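Local coordinates for protein dehydratase, IlvD/Edd family (Caulobacter crescentus, PDB 5OYN) that catalyses the dehydration of D-xylonate to 2-dehydro-3-deoxy-D-arabinonate in D-xylose breakdown, and acts on D-gluconate as well, using a [2Fe-2S] cluster and magnesium, at residues G161-S175 against D198-T212. Numbering follows the deposited sequence.
With FES (Fe2/s2 (inorganic) cluster), chain F.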
ATOM      1  N   GLY A 161      -2.466  -5.303  19.579  1.00 47.89           N
ATOM      2  CA  GLY A 161      -1.429  -5.848  20.424  1.00 40.34           C
ATOM      3  C   GLY A 161      -0.499  -4.767  20.938  1.00 43.05           C
ATOM      4  O   GLY A 161      -0.438  -3.660  20.395  1.00 48.35           O
ATOM      5  N   PRO A 162       0.259  -5.065  21.987  1.00 43.90           N
ATOM      6  CA  PRO A 162       1.203  -4.078  22.522  1.00 47.54           C
ATOM      7  C   PRO A 162       2.510  -4.033  21.725  1.00 48.56           C
ATOM      8  O   PRO A 162       2.814  -4.900  20.902  1.00 44.06           O
ATOM      9  CB  PRO A 162       1.442  -4.587  23.941  1.00 39.65           C
ATOM     10  CG  PRO A 162       1.378  -6.057  23.780  1.00 40.01           C
ATOM     11  CD  PRO A 162       0.280  -6.311  22.771  1.00 40.13           C
ATOM     12  N   MET A 163       3.291  -2.988  21.996  1.00 46.49           N
ATOM     13  CA  MET A 163       4.629  -2.869  21.441  1.00 44.14           C
ATOM     14  C   MET A 163       5.561  -3.909  22.053  1.00 44.98           C
ATOM     15  O   MET A 163       5.226  -4.592  23.027  1.00 45.15           O
ATOM     16  CB  MET A 163       5.194  -1.476  21.700  1.00 46.71           C
ATOM     17  CG  MET A 163       4.580  -0.400  20.857  1.00 43.75           C
ATOM     18  SD  MET A 163       5.061   1.244  21.399  1.00 49.60           S
ATOM     19  CE  MET A 163       4.643   1.209  23.141  1.00 49.10           C
ATOM     20  N   LEU A 164       6.754  -4.023  21.473  1.00 45.69           N
ATOM     21  CA  LEU A 164       7.773  -4.898  22.032  1.00 45.23           C
ATOM     22  C   LEU A 164       8.301  -4.312  23.344  1.00 44.76           C
ATOM     23  O   LEU A 164       8.017  -3.163  23.695  1.00 42.28           O
ATOM     24  CB  LEU A 164       8.906  -5.089  21.031  1.00 45.41           C
ATOM     25  CG  LEU A 164       8.512  -5.716  19.695  1.00 46.24           C
ATOM     26  CD1 LEU A 164       9.693  -5.685  18.721  1.00 41.97           C
ATOM     27  CD2 LEU A 164       8.006  -7.132  19.911  1.00 41.85           C
ATOM     28  N   ASP A 165       9.069  -5.117  24.081  1.00 45.95           N
ATOM     29  CA  ASP A 165       9.676  -4.629  25.320  1.00 49.18           C
ATOM     30  C   ASP A 165      10.606  -3.463  25.019  1.00 49.14           C
ATOM     31  O   ASP A 165      11.338  -3.472  24.031  1.00 55.19           O
ATOM     32  CB  ASP A 165      10.493  -5.720  26.026  1.00 45.92           C
ATOM     33  CG  ASP A 165       9.682  -6.941  26.423  1.00 51.41           C
ATOM     34  OD1 ASP A 165       8.425  -6.864  26.518  1.00 49.63           O
ATOM     35  OD2 ASP A 165      10.335  -7.997  26.654  1.00 52.20           O
ATOM     36  N   GLY A 166      10.603  -2.465  25.889  1.00 55.57           N
ATOM     37  CA  GLY A 166      11.522  -1.346  25.779  1.00 56.22           C
ATOM     38  C   GLY A 166      12.622  -1.499  26.812  1.00 59.53           C
ATOM     39  O   GLY A 166      12.385  -1.999  27.915  1.00 55.00           O
ATOM     40  N   TRP A 167      13.830  -1.076  26.436  1.00 58.60           N
ATOM     41  CA  TRP A 167      15.001  -1.213  27.293  1.00 58.94           C
ATOM     42  C   TRP A 167      15.793   0.085  27.322  1.00 63.26           C
ATOM     43  O   TRP A 167      15.919   0.774  26.305  1.00 65.10           O
ATOM     44  CB  TRP A 167      15.900  -2.338  26.825  1.00 56.27           C
ATOM     45  CG  TRP A 167      15.290  -3.693  26.911  1.00 55.69           C
ATOM     46  CD1 TRP A 167      14.516  -4.308  25.971  1.00 58.71           C
ATOM     47  CD2 TRP A 167      15.434  -4.625  27.980  1.00 53.45           C
ATOM     48  NE1 TRP A 167      14.167  -5.569  26.391  1.00 56.48           N
ATOM     49  CE2 TRP A 167      14.715  -5.782  27.627  1.00 56.16           C
ATOM     50  CE3 TRP A 167      16.094  -4.591  29.206  1.00 64.16           C
ATOM     51  CZ2 TRP A 167      14.635  -6.887  28.459  1.00 56.04           C
ATOM     52  CZ3 TRP A 167      16.014  -5.687  30.030  1.00 61.06           C
ATOM     53  CH2 TRP A 167      15.294  -6.822  29.653  1.00 53.00           C
ATOM     54  N   HIS A 168      16.312   0.424  28.498  1.00 68.04           N
ATOM     55  CA  HIS A 168      17.176   1.590  28.663  1.00 72.40           C
ATOM     56  C   HIS A 168      18.234   1.192  29.672  1.00 78.66           C
ATOM     57  O   HIS A 168      17.910   0.927  30.833  1.00 78.08           O
ATOM     58  CB  HIS A 168      16.402   2.821  29.131  1.00 72.29           C
ATOM     59  CG  HIS A 168      17.012   4.130  28.721  1.00 81.35           C
ATOM     60  ND1 HIS A 168      17.059   4.558  27.409  1.00 85.40           N
ATOM     61  CD2 HIS A 168      17.568   5.124  29.457  1.00 87.30           C
ATOM     62  CE1 HIS A 168      17.628   5.751  27.353  1.00 81.56           C
ATOM     63  NE2 HIS A 168      17.943   6.118  28.582  1.00 86.31           N
ATOM     64  N   GLU A 169      19.482   1.126  29.218  1.00 85.31           N
ATOM     65  CA  GLU A 169      20.612   0.707  30.037  1.00 85.61           C
ATOM     66  C   GLU A 169      20.297  -0.603  30.760  1.00 81.03           C
ATOM     67  O   GLU A 169      20.286  -0.684  31.989  1.00 86.66           O
ATOM     68  CB  GLU A 169      21.001   1.816  31.020  1.00 90.79           C
ATOM     69  CG  GLU A 169      20.694   3.225  30.506  1.00 92.74           C
ATOM     70  CD  GLU A 169      21.592   4.287  31.113  1.00105.35           C
ATOM     71  OE1 GLU A 169      21.787   4.274  32.355  1.00107.55           O
ATOM     72  OE2 GLU A 169      22.107   5.128  30.337  1.00103.46           O
ATOM     73  N   ASN A 170      20.004  -1.630  29.960  1.00 75.91           N
ATOM     74  CA  ASN A 170      19.783  -2.998  30.438  1.00 83.75           C
ATOM     75  C   ASN A 170      18.553  -3.127  31.339  1.00 85.42           C
ATOM     76  O   ASN A 170      18.417  -4.121  32.066  1.00 79.55           O
ATOM     77  CB  ASN A 170      21.016  -3.537  31.179  1.00 79.76           C
ATOM     78  CG  ASN A 170      21.997  -4.224  30.258  1.00 81.19           C
ATOM     79  OD1 ASN A 170      23.135  -3.776  30.104  1.00 75.15           O
ATOM     80  ND2 ASN A 170      21.566  -5.324  29.642  1.00 82.25           N
ATOM     81  N   GLU A 171      17.640  -2.155  31.306  1.00 83.01           N
ATOM     82  CA  GLU A 171      16.482  -2.146  32.189  1.00 78.97           C
ATOM     83  C   GLU A 171      15.193  -2.048  31.386  1.00 69.48           C
ATOM     84  O   GLU A 171      15.112  -1.275  30.425  1.00 66.83           O
ATOM     85  CB  GLU A 171      16.561  -0.980  33.185  1.00 76.47           C
ATOM     86  CG  GLU A 171      17.810  -0.970  34.047  1.00 87.46           C
ATOM     87  CD  GLU A 171      17.887  -2.140  35.032  1.00104.34           C
ATOM     88  OE1 GLU A 171      18.244  -1.894  36.208  1.00108.28           O
ATOM     89  OE2 GLU A 171      17.613  -3.302  34.645  1.00103.76           O
ATOM     90  N   LEU A 172      14.192  -2.833  31.796  1.00 62.90           N
ATOM     91  CA  LEU A 172      12.851  -2.720  31.239  1.00 57.03           C
ATOM     92  C   LEU A 172      12.290  -1.327  31.473  1.00 60.04           C
ATOM     93  O   LEU A 172      12.609  -0.655  32.456  1.00 65.53           O
ATOM     94  CB  LEU A 172      11.916  -3.749  31.853  1.00 51.18           C
ATOM     95  CG  LEU A 172      11.935  -5.105  31.158  1.00 52.91           C
ATOM     96  CD1 LEU A 172      10.953  -6.025  31.845  1.00 53.65           C
ATOM     97  CD2 LEU A 172      11.597  -4.970  29.684  1.00 53.31           C
ATOM     98  N   VAL A 173      11.428  -0.905  30.561  1.00 58.70           N
ATOM     99  CA  VAL A 173      10.975   0.472  30.490  1.00 57.02           C
ATOM    100  C   VAL A 173       9.615   0.441  29.808  1.00 57.97           C
ATOM    101  O   VAL A 173       9.513   0.239  28.590  1.00 65.79           O
ATOM    102  CB  VAL A 173      12.004   1.347  29.746  1.00 65.82           C
ATOM    103  CG1 VAL A 173      11.343   2.525  29.066  1.00 68.44           C
ATOM    104  CG2 VAL A 173      13.060   1.845  30.712  1.00 65.52           C
ATOM    105  N   GLY A 174       8.557   0.583  30.598  1.00 51.16           N
ATOM    106  CA  GLY A 174       7.216   0.418  30.099  1.00 54.55           C
ATOM    107  C   GLY A 174       6.615   1.741  29.663  1.00 54.23           C
ATOM    108  O   GLY A 174       6.842   2.777  30.284  1.00 56.85           O
ATOM    109  N   SER A 175       5.850   1.687  28.574  1.00 48.97           N
ATOM    110  CA  SER A 175       5.098   2.849  28.125  1.00 55.41           C
ATOM    111  C   SER A 175       4.269   3.405  29.270  1.00 54.88           C
ATOM    112  O   SER A 175       3.698   2.650  30.062  1.00 53.36           O
ATOM    113  CB  SER A 175       4.170   2.463  26.977  1.00 49.76           C
ATOM    114  OG  SER A 175       4.811   1.510  26.169  1.00 56.30           O
ATOM    115  N   ASP A 198      14.530  10.703  26.381  1.00 78.55           N
ATOM    116  CA  ASP A 198      15.154   9.544  25.747  1.00 78.50           C
ATOM    117  C   ASP A 198      14.709   8.233  26.368  1.00 72.26           C
ATOM    118  O   ASP A 198      14.544   7.239  25.649  1.00 70.91           O
ATOM    119  CB  ASP A 198      16.680   9.668  25.782  1.00 84.39           C
ATOM    120  CG  ASP A 198      17.184  10.808  24.909  1.00 98.24           C
ATOM    121  OD1 ASP A 198      18.425  10.996  24.804  1.00 97.68           O
ATOM    122  OD2 ASP A 198      16.326  11.521  24.327  1.00103.30           O
ATOM    123  N   ARG A 199      14.512   8.212  27.690  1.00 73.74           N
ATOM    124  CA  ARG A 199      13.855   7.069  28.318  1.00 72.32           C
ATOM    125  C   ARG A 199      12.443   6.891  27.784  1.00 63.03           C
ATOM    126  O   ARG A 199      11.984   5.762  27.582  1.00 58.79           O
ATOM    127  CB  ARG A 199      13.809   7.234  29.836  1.00 77.11           C
ATOM    128  CG  ARG A 199      15.150   7.380  30.508  1.00 82.08           C
ATOM    129  CD  ARG A 199      15.003   8.031  31.863  1.00 81.61           C
ATOM    130  NE  ARG A 199      15.342   7.095  32.932  1.00 99.44           N
ATOM    131  CZ  ARG A 199      16.587   6.864  33.350  1.00101.89           C
ATOM    132  NH1 ARG A 199      17.604   7.506  32.784  1.00 95.58           N
ATOM    133  NH2 ARG A 199      16.816   5.996  34.332  1.00 99.08           N
ATOM    134  N   ALA A 200      11.724   7.995  27.586  1.00 62.95           N
ATOM    135  CA  ALA A 200      10.383   7.907  27.026  1.00 60.46           C
ATOM    136  C   ALA A 200      10.429   7.276  25.644  1.00 67.40           C
ATOM    137  O   ALA A 200       9.633   6.385  25.328  1.00 63.33           O
ATOM    138  CB  ALA A 200       9.740   9.295  26.969  1.00 60.50           C
ATOM    139  N   ALA A 201      11.385   7.716  24.815  1.00 66.87           N
ATOM    140  CA  ALA A 201      11.522   7.175  23.470  1.00 64.49           C
ATOM    141  C   ALA A 201      11.871   5.693  23.502  1.00 63.32           C
ATOM    142  O   ALA A 201      11.370   4.910  22.684  1.00 62.09           O
ATOM    143  CB  ALA A 201      12.582   7.958  22.699  1.00 62.82           C
ATOM    144  N   SER A 202      12.729   5.288  24.439  1.00 60.20           N
ATOM    145  CA  SER A 202      13.052   3.873  24.565  1.00 60.24           C
ATOM    146  C   SER A 202      11.841   3.036  24.960  1.00 60.47           C
ATOM    147  O   SER A 202      11.856   1.817  24.764  1.00 59.51           O
ATOM    148  CB  SER A 202      14.171   3.679  25.582  1.00 59.10           C
ATOM    149  OG  SER A 202      15.427   3.648  24.945  1.00 67.34           O
ATOM    150  N   SER A 203      10.799   3.657  25.512  1.00 60.38           N
ATOM    151  CA  SER A 203       9.635   2.901  25.948  1.00 60.54           C
ATOM    152  C   SER A 203       8.773   2.432  24.784  1.00 60.65           C
ATOM    153  O   SER A 203       7.917   1.563  24.991  1.00 60.12           O
ATOM    154  CB  SER A 203       8.799   3.741  26.917  1.00 56.62           C
ATOM    155  OG  SER A 203       7.788   4.478  26.237  1.00 60.30           O
ATOM    156  N   ALA A 204       8.981   2.980  23.576  1.00 53.73           N
ATOM    157  CA  ALA A 204       8.153   2.711  22.404  1.00 49.92           C
ATOM    158  C   ALA A 204       9.055   2.205  21.288  1.00 49.71           C
ATOM    159  O   ALA A 204       9.376   2.952  20.360  1.00 51.93           O
ATOM    160  CB  ALA A 204       7.387   3.957  21.959  1.00 49.41           C
ATOM    161  N   PRO A 205       9.472   0.944  21.333  1.00 48.05           N
ATOM    162  CA  PRO A 205      10.429   0.436  20.344  1.00 46.71           C
ATOM    163  C   PRO A 205       9.845  -0.075  19.032  1.00 48.97           C
ATOM    164  O   PRO A 205      10.628  -0.499  18.168  1.00 47.22           O
ATOM    165  CB  PRO A 205      11.091  -0.714  21.107  1.00 44.40           C
ATOM    166  CG  PRO A 205      10.001  -1.227  21.980  1.00 46.05           C
ATOM    167  CD  PRO A 205       9.212  -0.030  22.405  1.00 43.37           C
ATOM    168  N   SER A 206       8.527  -0.056  18.835  1.00 45.95           N
ATOM    169  CA  SER A 206       7.935  -0.690  17.656  1.00 44.98           C
ATOM    170  C   SER A 206       6.476  -0.261  17.533  1.00 49.79           C
ATOM    171  O   SER A 206       5.972   0.544  18.323  1.00 49.67           O
ATOM    172  CB  SER A 206       8.034  -2.212  17.744  1.00 45.04           C
ATOM    173  OG  SER A 206       6.967  -2.737  18.534  1.00 47.86           O
ATOM    174  N   ALA A 207       5.792  -0.828  16.540  1.00 42.47           N
ATOM    175  CA  ALA A 207       4.362  -0.621  16.405  1.00 44.31           C
ATOM    176  C   ALA A 207       3.591  -1.370  17.510  1.00 45.52           C
ATOM    177  O   ALA A 207       4.059  -2.366  18.072  1.00 42.36           O
ATOM    178  CB  ALA A 207       3.902  -1.070  15.018  1.00 36.69           C
ATOM    179  N   GLY A 208       2.391  -0.883  17.811  1.00 38.50           N
ATOM    180  CA  GLY A 208       1.547  -1.454  18.840  1.00 45.97           C
ATOM    181  C   GLY A 208       1.148  -0.419  19.874  1.00 46.78           C
ATOM    182  O   GLY A 208       1.520   0.752  19.802  1.00 45.62           O
ATOM    183  N   HIS A 209       0.382  -0.884  20.863  1.00 50.22           N
ATOM    184  CA  HIS A 209      -0.118   0.003  21.908  1.00 49.67           C
ATOM    185  C   HIS A 209       0.790  -0.075  23.135  1.00 51.72           C
ATOM    186  O   HIS A 209       1.831  -0.744  23.121  1.00 53.61           O
ATOM    187  CB  HIS A 209      -1.587  -0.304  22.231  1.00 49.18           C
ATOM    188  CG  HIS A 209      -1.834  -1.649  22.852  1.00 49.92           C
ATOM    189  ND1 HIS A 209      -1.386  -1.986  24.113  1.00 45.39           N
ATOM    190  CD2 HIS A 209      -2.539  -2.718  22.405  1.00 45.90           C
ATOM    191  CE1 HIS A 209      -1.765  -3.220  24.394  1.00 47.06           C
ATOM    192  NE2 HIS A 209      -2.474  -3.684  23.379  1.00 48.41           N
ATOM    193  N   CYS A 210       0.418   0.649  24.195  1.00 49.30           N
ATOM    194  CA  CYS A 210       1.234   0.678  25.408  1.00 52.28           C
ATOM    195  C   CYS A 210       1.527  -0.743  25.878  1.00 49.12           C
ATOM    196  O   CYS A 210       0.641  -1.598  25.872  1.00 51.96           O
ATOM    197  CB  CYS A 210       0.522   1.484  26.497  1.00 50.43           C
ATOM    198  SG  CYS A 210       0.444   3.257  26.101  1.00 61.73           S
ATOM    199  N   ASN A 211       2.787  -1.008  26.232  1.00 45.87           N
ATOM    200  CA  ASN A 211       3.246  -2.372  26.481  1.00 49.29           C
ATOM    201  C   ASN A 211       3.179  -2.773  27.948  1.00 48.91           C
ATOM    202  O   ASN A 211       3.612  -3.877  28.291  1.00 51.00           O
ATOM    203  CB  ASN A 211       4.681  -2.577  25.949  1.00 44.82           C
ATOM    204  CG  ASN A 211       5.677  -1.558  26.494  1.00 49.66           C
ATOM    205  OD1 ASN A 211       5.408  -0.867  27.487  1.00 49.37           O
ATOM    206  ND2 ASN A 211       6.847  -1.466  25.848  1.00 46.90           N
ATOM    207  N   THR A 212       2.674  -1.899  28.811  1.00 51.88           N
ATOM    208  CA  THR A 212       2.328  -2.194  30.195  1.00 48.44           C
ATOM    209  C   THR A 212       0.863  -2.627  30.280  1.00 53.19           C
ATOM    210  O   THR A 212       0.094  -2.499  29.322  1.00 53.53           O
ATOM    211  CB  THR A 212       2.562  -0.959  31.051  1.00 46.71           C
ATOM    212  OG1 THR A 212       2.143   0.195  30.307  1.00 44.74           O
ATOM    213  CG2 THR A 212       4.038  -0.823  31.382  1.00 46.14           C
TER
HETATM  214 FE1  FES F 602      -2.527   4.494  22.535  1.00 73.53          FE
HETATM  215 FE2  FES F 602      -1.451   4.410  25.390  1.00 79.41          FE
HETATM  216  S1  FES F 602      -1.249   5.841  23.724  1.00 67.11           S
HETATM  217  S2  FES F 602      -2.240   2.883  24.009  1.00 56.24           S
HETATM  218  O   HOH W   1      14.101   0.434  23.728  1.00 54.76           O
HETATM  219  O   HOH W   2      16.728   1.752  23.791  1.00 64.12           O
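The side-chain amide of N211 reaches across to two separate parts of 161-175. Its OD1 accepts from S175 N at 2.8 Å, the donor tilted slightly from the carbonyl plane, and from S175 OG, which sits above that plane. L164 O lies almost in the amide plane of N211, 3.0 Å from ND2, which approaches that carbonyl tilted from its plane. With CG turned between backbone N and carbonyl carbon (chi1 54°), ND2 faces L164 and OD1 faces S175. Replacing N211 by alanine removes both amide ends, and L164 O, S175 N and S175 OG would probably lose this shared partner, letting 163-165 and 174-175 drift apart. T212 OG1 adds a bond to S175 O.

On the cluster side, P162 and H209 form a single beta bridge: H209 N donates to G161 O, and M163 N to H209 O at 2.9 Å. Glycine suits position 208, whose backbone angles would jam a CB against the preceding carbonyl O. P162 N lies over one face of the H209 imidazole, whose ND1 bonds C210 O at 2.7 Å. M163, its unbranched chain bent at chi3, lays SD against A204 CB at 3.6 Å.

At the far end, H168 ND1 and S202 OG share a hydrogen bond at the ring edge, while R199 CA makes a CH-pi contact over the ring face, 4.1 Å from its centroid. Further out, A204 O bonds R241 of the third subunit. The bridge joins 161-163 to the segment where C210 SG binds FE2 at 2.3 Å, in the [2Fe-2S] site of the IlvD/Edd family, with C69 and C137 as the other cysteine ligands.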